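Local coordinates for ESX-1 secretion-associated protein EspB (Mycobacterium marinum, PDB 7P0Z) that is secreted in association with the ESX-1 system and assembles into a seven-subunit, channel-like oligomer that probably takes part in protein transport, at residues A25-P30 with I169-I174; I197-K202 with N275-P280; R236-K239 with Y243-Q246. One frame throughout, in Å; residues are numbered along the deposited sequence.

Interaction 1 (A25-P30 with I169-I174); sequences APMATP and IKRFRI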
loop_
_atom_site.group_PDB
_atom_site.type_symbol
_atom_site.label_atom_id
_atom_site.label_comp_id
_atom_site.label_asym_id
_atom_site.label_seq_id
_atom_site.Cartn_x
_atom_site.Cartn_y
_atom_site.Cartn_z
ATOM N N ALA A 25 -1.075 43.909 1.891
ATOM C CA ALA A 25 -1.605 44.452 0.660
ATOM C C ALA A 25 -2.564 43.440 0.044
ATOM O O ALA A 25 -2.410 42.240 0.247
ATOM C CB ALA A 25 -0.479 44.768 -0.312
ATOM N N PRO A 26 -3.578 43.892 -0.681
ATOM C CA PRO A 26 -4.520 42.943 -1.276
ATOM C C PRO A 26 -3.825 41.975 -2.209
ATOM O O PRO A 26 -2.919 42.341 -2.947
ATOM C CB PRO A 26 -5.494 43.844 -2.032
ATOM C CG PRO A 26 -4.770 45.084 -2.235
ATOM C CD PRO A 26 -3.893 45.271 -1.063
ATOM N N MET A 27 -4.247 40.731 -2.160
ATOM C CA MET A 27 -3.790 39.753 -3.123
ATOM C C MET A 27 -4.729 39.769 -4.316
ATOM O O MET A 27 -5.593 40.632 -4.443
ATOM C CB MET A 27 -3.682 38.383 -2.477
ATOM C CG MET A 27 -2.823 38.397 -1.251
ATOM S SD MET A 27 -2.671 36.811 -0.453
ATOM C CE MET A 27 -1.353 36.096 -1.401
ATOM N N ALA A 28 -4.554 38.815 -5.211
ATOM C CA ALA A 28 -5.400 38.738 -6.386
ATOM C C ALA A 28 -6.847 38.534 -5.980
ATOM O O ALA A 28 -7.146 37.939 -4.950
ATOM C CB ALA A 28 -4.939 37.602 -7.282
ATOM N N THR A 29 -7.733 39.058 -6.767
ATOM C CA THR A 29 -9.144 38.832 -6.522
ATOM C C THR A 29 -9.566 37.518 -7.155
ATOM O O THR A 29 -9.269 37.280 -8.323
ATOM C CB THR A 29 -9.974 39.954 -7.090
ATOM O OG1 THR A 29 -9.327 41.188 -6.815
ATOM C CG2 THR A 29 -11.286 39.973 -6.431
ATOM N N PRO A 30 -10.228 36.641 -6.419
ATOM C CA PRO A 30 -10.676 35.377 -6.992
ATOM C C PRO A 30 -11.790 35.595 -7.997
ATOM O O PRO A 30 -12.479 36.619 -7.957
ATOM C CB PRO A 30 -11.169 34.600 -5.767
ATOM C CG PRO A 30 -11.513 35.639 -4.796
ATOM C CD PRO A 30 -10.576 36.759 -5.001
ATOM N N ILE A 169 3.917 35.098 -3.052
ATOM C CA ILE A 169 4.479 34.693 -1.778
ATOM C C ILE A 169 5.781 35.415 -1.464
ATOM O O ILE A 169 6.410 35.114 -0.458
ATOM C CB ILE A 169 4.663 33.174 -1.712
ATOM C CG1 ILE A 169 5.600 32.707 -2.812
ATOM C CG2 ILE A 169 3.340 32.480 -1.795
ATOM C CD1 ILE A 169 6.160 31.374 -2.562
ATOM N N LYS A 170 6.199 36.362 -2.301
ATOM C CA LYS A 170 7.307 37.234 -1.925
ATOM C C LYS A 170 7.045 37.929 -0.614
ATOM O O LYS A 170 7.968 38.144 0.169
ATOM C CB LYS A 170 7.541 38.303 -2.975
ATOM C CG LYS A 170 8.144 37.847 -4.219
ATOM C CD LYS A 170 7.972 38.936 -5.216
ATOM C CE LYS A 170 8.740 40.147 -4.779
ATOM N NZ LYS A 170 8.666 41.222 -5.797
ATOM N N ARG A 171 5.800 38.303 -0.362
ATOM C CA ARG A 171 5.480 39.033 0.846
ATOM C C ARG A 171 5.770 38.246 2.110
ATOM O O ARG A 171 5.621 38.797 3.194
ATOM C CB ARG A 171 4.019 39.451 0.828
ATOM C CG ARG A 171 3.074 38.293 0.831
ATOM C CD ARG A 171 1.655 38.760 0.842
ATOM N NE ARG A 171 1.236 39.373 -0.409
ATOM C CZ ARG A 171 0.232 40.231 -0.508
ATOM N NH1 ARG A 171 -0.445 40.575 0.569
ATOM N NH2 ARG A 171 -0.098 40.743 -1.673
ATOM N N PHE A 172 6.177 36.991 2.020
ATOM C CA PHE A 172 6.506 36.233 3.212
ATOM C C PHE A 172 7.973 35.881 3.309
ATOM O O PHE A 172 8.337 35.058 4.140
ATOM C CB PHE A 172 5.690 34.955 3.288
ATOM C CG PHE A 172 4.247 35.164 3.176
ATOM C CD1 PHE A 172 3.575 35.900 4.112
ATOM C CD2 PHE A 172 3.547 34.610 2.144
ATOM C CE1 PHE A 172 2.236 36.089 4.013
ATOM C CE2 PHE A 172 2.203 34.788 2.049
ATOM C CZ PHE A 172 1.543 35.529 2.991
ATOM N N ARG A 173 8.819 36.476 2.488
ATOM C CA ARG A 173 10.236 36.183 2.554
ATOM C C ARG A 173 10.817 36.601 3.897
ATOM O O ARG A 173 10.257 37.415 4.624
ATOM C CB ARG A 173 10.970 36.889 1.431
ATOM C CG ARG A 173 11.025 38.347 1.609
ATOM C CD ARG A 173 11.543 39.001 0.391
ATOM N NE ARG A 173 11.548 40.440 0.548
ATOM C CZ ARG A 173 10.487 41.203 0.370
ATOM N NH1 ARG A 173 9.336 40.659 0.048
ATOM N NH2 ARG A 173 10.574 42.503 0.528
ATOM N N ILE A 174 11.958 36.004 4.224
ATOM C CA ILE A 174 12.698 36.357 5.419
ATOM C C ILE A 174 13.175 37.800 5.355
ATOM O O ILE A 174 13.213 38.429 4.298
ATOM C CB ILE A 174 13.888 35.407 5.580
ATOM C CG1 ILE A 174 14.794 35.555 4.373
ATOM C CG2 ILE A 174 13.429 33.991 5.736
ATOM C CD1 ILE A 174 16.044 34.811 4.499
#
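Arg171 reaches from the 169-174 turn to the extended 25-30 loop and grips its backbone with the end of its guanidinium. The main bond runs from NH1 of Arg171 to the carbonyl O of Ala25, 2.6 Å long and almost straight at the hydrogen (175°). That oxygen lies in the guanidinium plane, whereas NH1 sits somewhat out of the carbonyl plane, tilted by 22°. NH2 of Arg171 adds two weak bonds, 3.4 Å to Ala25 O and 3.5 Å to Pro26 O, so one planar cation spans two successive carbonyls. Arginine suits the place because its N-H groups diverge along an edge and leave the faces for apolar contact. Met27 uses one of them: its CG rests 3.6 Å from Arg171 CZ, over the rim of the group.

Arg171 arrives by way of a chi1 of 64°, which sets CG between its own backbone N and carbonyl carbon, and a bend at chi3 then turns the guanidinium onto the loop. At the base of the chain, Arg171 CG lies over the centre of the Phe172 ring, 3.7 Å above it. The guanidinium has further partners, a salt bridge from NH2 to Asp168 and a hydrogen bond from NH1 to Val23 O, which would restrict its rotation. Here the loop of the PE-family region that follows helix 13-23 is pinned to the PPE-family turn between helices 149-166 and 181-224, while Met27 also packs on Arg69 of helix 42-81 and on Ile197 of helix 181-224.

Interaction 2 (I197-K202 with N275-P280); sequences ILHMAK and NPPKPP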
loop_
_atom_site.group_PDB
_atom_site.type_symbol
_atom_site.label_atom_id
_atom_site.label_comp_id
_atom_site.label_asym_id
_atom_site.label_seq_id
_atom_site.Cartn_x
_atom_site.Cartn_y
_atom_site.Cartn_z
ATOM N N ILE A 197 -1.197 29.718 1.946
ATOM C CA ILE A 197 -1.477 30.284 0.636
ATOM C C ILE A 197 -1.187 29.270 -0.462
ATOM O O ILE A 197 -1.932 29.159 -1.433
ATOM C CB ILE A 197 -0.681 31.586 0.443
ATOM C CG1 ILE A 197 -1.273 32.690 1.298
ATOM C CG2 ILE A 197 -0.663 32.011 -1.004
ATOM C CD1 ILE A 197 -2.559 33.196 0.794
ATOM N N LEU A 198 -0.096 28.528 -0.336
ATOM C CA LEU A 198 0.202 27.519 -1.343
ATOM C C LEU A 198 -0.842 26.416 -1.347
ATOM O O LEU A 198 -1.241 25.934 -2.409
ATOM C CB LEU A 198 1.591 26.953 -1.113
ATOM C CG LEU A 198 2.661 27.934 -1.560
ATOM C CD1 LEU A 198 3.996 27.284 -1.568
ATOM C CD2 LEU A 198 2.337 28.450 -2.927
ATOM N N HIS A 199 -1.309 26.017 -0.172
ATOM C CA HIS A 199 -2.385 25.041 -0.119
ATOM C C HIS A 199 -3.653 25.581 -0.772
ATOM O O HIS A 199 -4.372 24.848 -1.458
ATOM C CB HIS A 199 -2.640 24.631 1.325
ATOM C CG HIS A 199 -3.553 23.462 1.460
ATOM N ND1 HIS A 199 -4.911 23.596 1.626
ATOM C CD2 HIS A 199 -3.311 22.135 1.408
ATOM C CE1 HIS A 199 -5.466 22.402 1.688
ATOM N NE2 HIS A 199 -4.515 21.499 1.561
ATOM N N MET A 200 -3.939 26.859 -0.575
ATOM C CA MET A 200 -5.126 27.446 -1.180
ATOM C C MET A 200 -4.998 27.513 -2.691
ATOM O O MET A 200 -5.976 27.327 -3.415
ATOM C CB MET A 200 -5.365 28.836 -0.612
ATOM C CG MET A 200 -5.805 28.844 0.827
ATOM S SD MET A 200 -7.257 27.840 1.138
ATOM C CE MET A 200 -8.520 29.039 0.778
ATOM N N ALA A 201 -3.800 27.797 -3.182
ATOM C CA ALA A 201 -3.576 27.780 -4.616
ATOM C C ALA A 201 -3.780 26.387 -5.173
ATOM O O ALA A 201 -4.344 26.214 -6.255
ATOM C CB ALA A 201 -2.175 28.283 -4.931
ATOM N N LYS A 202 -3.319 25.383 -4.445
ATOM C CA LYS A 202 -3.515 24.010 -4.870
ATOM C C LYS A 202 -4.995 23.658 -4.930
ATOM O O LYS A 202 -5.443 22.954 -5.837
ATOM C CB LYS A 202 -2.768 23.104 -3.914
ATOM C CG LYS A 202 -2.666 21.712 -4.329
ATOM C CD LYS A 202 -1.858 20.979 -3.318
ATOM C CE LYS A 202 -0.387 21.332 -3.421
ATOM N NZ LYS A 202 0.265 20.770 -4.627
ATOM N N ASN A 275 -12.999 21.275 0.760
ATOM C CA ASN A 275 -13.045 22.030 2.003
ATOM C C ASN A 275 -11.695 22.636 2.322
ATOM O O ASN A 275 -10.717 21.918 2.552
ATOM C CB ASN A 275 -13.546 21.229 3.199
ATOM C CG ASN A 275 -12.767 20.012 3.461
ATOM O OD1 ASN A 275 -11.929 19.609 2.671
ATOM N ND2 ASN A 275 -12.950 19.465 4.646
ATOM N N PRO A 276 -11.615 23.952 2.359
ATOM C CA PRO A 276 -10.357 24.617 2.644
ATOM C C PRO A 276 -10.045 24.566 4.122
ATOM O O PRO A 276 -10.942 24.738 4.954
ATOM C CB PRO A 276 -10.616 26.058 2.195
ATOM C CG PRO A 276 -11.934 26.034 1.520
ATOM C CD PRO A 276 -12.684 24.904 2.056
ATOM N N PRO A 277 -8.799 24.334 4.492
ATOM C CA PRO A 277 -8.421 24.485 5.894
ATOM C C PRO A 277 -8.428 25.948 6.270
ATOM O O PRO A 277 -8.203 26.824 5.442
ATOM C CB PRO A 277 -7.012 23.907 5.940
ATOM C CG PRO A 277 -6.492 24.157 4.590
ATOM C CD PRO A 277 -7.635 24.102 3.634
ATOM N N LYS A 278 -8.712 26.218 7.524
ATOM C CA LYS A 278 -8.649 27.593 7.952
ATOM C C LYS A 278 -7.192 28.008 8.078
ATOM O O LYS A 278 -6.319 27.176 8.318
ATOM C CB LYS A 278 -9.355 27.792 9.274
ATOM C CG LYS A 278 -8.745 27.055 10.398
ATOM C CD LYS A 278 -9.553 27.339 11.616
ATOM C CE LYS A 278 -9.469 28.803 11.955
ATOM N NZ LYS A 278 -10.243 29.167 13.152
ATOM N N PRO A 279 -6.900 29.284 7.874
ATOM C CA PRO A 279 -5.520 29.724 7.928
ATOM C C PRO A 279 -4.978 29.634 9.340
ATOM O O PRO A 279 -5.718 29.826 10.316
ATOM C CB PRO A 279 -5.597 31.179 7.440
ATOM C CG PRO A 279 -7.002 31.578 7.668
ATOM C CD PRO A 279 -7.815 30.361 7.484
ATOM N N PRO A 280 -3.696 29.343 9.500
ATOM C CA PRO A 280 -3.108 29.328 10.839
ATOM C C PRO A 280 -3.212 30.695 11.480
ATOM O O PRO A 280 -3.198 31.723 10.809
ATOM C CB PRO A 280 -1.654 28.943 10.584
ATOM C CG PRO A 280 -1.404 29.357 9.222
ATOM C CD PRO A 280 -2.676 29.194 8.458
#
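The imidazole of His199 meets the pyrrolidine ring of Pro277 obliquely. Its ND1-CE1 side does the touching: CE1 lies 3.4 Å from Pro277 CD, and ND1 is 3.4 Å from Pro277 CG. Two ring carbons of the proline thus bear on two neighbouring atoms of the histidine, a close van der Waals contact. His199 comes to this position with CG anti to the backbone N (chi1 -170°), which carries the ring outward from its helix to the passing chain.

One residue on, Met200 covers Pro276. Its chain bends at chi2 and chi3, curling the thioether round until SD and CE both stand 3.9 Å from Pro276 CB. A flexible methionine can fit itself to the rigid proline ring in this way.

The segment 275-280 is an extended, proline-rich tail laid against helix 181-224 of the PPE-family region, and from Pro276 to Pro280 its backbone angles are polyproline II-like. Four of its six residues are prolines, which keep the chain stiff and offer ring carbons to the helix. A polar tie lies close by, where Trp196 NE1 donates to Pro277 O. Met200 and Pro276 also both pack on Tyr61 of helix 42-81. At the flanks, Leu198 packs on Asn275 of one neighbouring subunit, and Asn275 on Leu198 of another.

Interaction 3 (R236-K239 with Y243-Q246); sequences RLAK and YQEQ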
loop_
_atom_site.group_PDB
_atom_site.type_symbol
_atom_site.label_atom_id
_atom_site.label_comp_id
_atom_site.label_asym_id
_atom_site.label_seq_id
_atom_site.Cartn_x
_atom_site.Cartn_y
_atom_site.Cartn_z
ATOM N N ARG A 236 -38.474 7.222 -37.441
ATOM C CA ARG A 236 -39.211 7.315 -38.695
ATOM C C ARG A 236 -38.955 6.101 -39.572
ATOM O O ARG A 236 -39.886 5.390 -39.946
ATOM C CB ARG A 236 -38.839 8.592 -39.423
ATOM C CG ARG A 236 -39.724 8.872 -40.580
ATOM C CD ARG A 236 -38.969 8.609 -41.840
ATOM N NE ARG A 236 -37.896 9.558 -42.026
ATOM C CZ ARG A 236 -36.860 9.343 -42.813
ATOM N NH1 ARG A 236 -36.735 8.195 -43.452
ATOM N NH2 ARG A 236 -35.934 10.269 -42.945
ATOM N N LEU A 237 -37.695 5.798 -39.850
ATOM C CA LEU A 237 -37.377 4.582 -40.580
ATOM C C LEU A 237 -37.947 3.337 -39.913
ATOM O O LEU A 237 -37.970 2.275 -40.529
ATOM C CB LEU A 237 -35.869 4.487 -40.745
ATOM C CG LEU A 237 -35.254 3.339 -41.536
ATOM C CD1 LEU A 237 -34.053 3.821 -42.315
ATOM C CD2 LEU A 237 -34.829 2.225 -40.607
ATOM N N ALA A 238 -38.405 3.429 -38.675
ATOM C CA ALA A 238 -39.211 2.346 -38.139
ATOM C C ALA A 238 -40.700 2.552 -38.366
ATOM O O ALA A 238 -41.486 1.652 -38.069
ATOM C CB ALA A 238 -38.944 2.174 -36.645
ATOM N N LYS A 239 -41.109 3.717 -38.853
ATOM C CA LYS A 239 -42.516 3.898 -39.185
ATOM C C LYS A 239 -42.893 3.145 -40.461
ATOM O O LYS A 239 -44.059 2.778 -40.644
ATOM C CB LYS A 239 -42.819 5.384 -39.312
ATOM C CG LYS A 239 -44.255 5.693 -39.512
ATOM C CD LYS A 239 -45.018 5.306 -38.293
ATOM C CE LYS A 239 -44.744 6.264 -37.187
ATOM N NZ LYS A 239 -45.372 7.567 -37.516
ATOM N N TYR A 243 -38.377 -2.545 -42.835
ATOM C CA TYR A 243 -37.021 -2.579 -42.316
ATOM C C TYR A 243 -36.913 -3.211 -40.946
ATOM O O TYR A 243 -35.793 -3.447 -40.488
ATOM C CB TYR A 243 -36.456 -1.165 -42.263
ATOM C CG TYR A 243 -35.692 -0.770 -43.490
ATOM C CD1 TYR A 243 -34.635 -1.527 -43.931
ATOM C CD2 TYR A 243 -36.032 0.361 -44.209
ATOM C CE1 TYR A 243 -33.929 -1.167 -45.043
ATOM C CE2 TYR A 243 -35.336 0.724 -45.328
ATOM C CZ TYR A 243 -34.286 -0.044 -45.738
ATOM O OH TYR A 243 -33.581 0.317 -46.852
ATOM N N GLN A 244 -38.045 -3.532 -40.314
ATOM C CA GLN A 244 -38.097 -3.956 -38.920
ATOM C C GLN A 244 -36.921 -4.826 -38.536
ATOM O O GLN A 244 -36.266 -4.587 -37.516
ATOM C CB GLN A 244 -39.390 -4.720 -38.678
ATOM C CG GLN A 244 -40.579 -3.858 -38.864
ATOM C CD GLN A 244 -40.592 -2.727 -37.895
ATOM O OE1 GLN A 244 -40.808 -2.914 -36.699
ATOM N NE2 GLN A 244 -40.305 -1.537 -38.391
ATOM N N GLU A 245 -36.622 -5.824 -39.375
ATOM C CA GLU A 245 -35.453 -6.673 -39.176
ATOM C C GLU A 245 -34.219 -5.868 -38.804
ATOM O O GLU A 245 -33.318 -6.380 -38.136
ATOM C CB GLU A 245 -35.143 -7.475 -40.442
ATOM C CG GLU A 245 -36.314 -8.233 -41.064
ATOM C CD GLU A 245 -35.960 -8.877 -42.406
ATOM O OE1 GLU A 245 -35.066 -8.364 -43.111
ATOM O OE2 GLU A 245 -36.563 -9.912 -42.743
ATOM N N GLN A 246 -34.152 -4.621 -39.241
ATOM C CA GLN A 246 -32.978 -3.800 -39.022
ATOM C C GLN A 246 -33.215 -2.762 -37.934
ATOM O O GLN A 246 -32.426 -2.652 -36.990
ATOM C CB GLN A 246 -32.604 -3.115 -40.332
ATOM C CG GLN A 246 -31.151 -2.866 -40.508
ATOM C CD GLN A 246 -30.866 -2.275 -41.856
ATOM O OE1 GLN A 246 -31.782 -2.000 -42.621
ATOM N NE2 GLN A 246 -29.594 -2.107 -42.175
#
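Leu237 and Tyr243 face each other across the short loop between two helices. From CB, the leucine chain leaves its helix with CG anti to the backbone N (chi1 -177°), which swings the branched end toward the second segment. CG then comes 4.1 Å from Tyr243 CD2, approaching the ring obliquely. Beyond it, CD2 of Leu237 lies 4.1 Å from CB of Tyr243, so the branch touches both the ring and the stem that carries it. CB of Tyr243 is also 4.1 Å from the carbonyl O of Leu237. The two chains cross at an angle, and the contact is a loose apolar one: leucine offers a compact branched tip, and tyrosine a broad apolar flank.

Beside this pair, Gln244 spans the gap with an amide. Its chain bends at chi2 (-62°) and brings NE2 back to Ala238 O, 3.4 Å away. This hydrogen bond is weak, with an angle of only 128° at the hydrogen. Glutamine has the length and the N-H group needed to return from the start of its helix to the Ala238 carbonyl just beyond Leu237.

This is a surface contact at the loop joining two successive helices, a helical hairpin within the PPE-family region, far from the middle of the chain. Helix 228-237 leads into the loop and helix 244-268 follows it, and Leu237 and Ala238 both also pack on Ala247 in the first turns of the latter.

Following the chain from its N terminus, interaction 1 comes first: residues 25-30, between helices 13-23 and 42-81, meet 169-174, closing a loop of 138 residues and tying the PE-family part to the PPE-family part. Interaction 2 opens later, at 197-202 on helix 181-224, and closes when the tail 275-280 returns to that helix. Interaction 3, a short-range junction of helices 228-237 and 244-268, is nested inside this second loop. Interactions 1 and 2 are in series yet adjoin in space, since Ile197 packs against Met27, Ile169 and Phe172. Interaction 3 lies far along the elongated bundle, its centre about 59 Å from that of interaction 2.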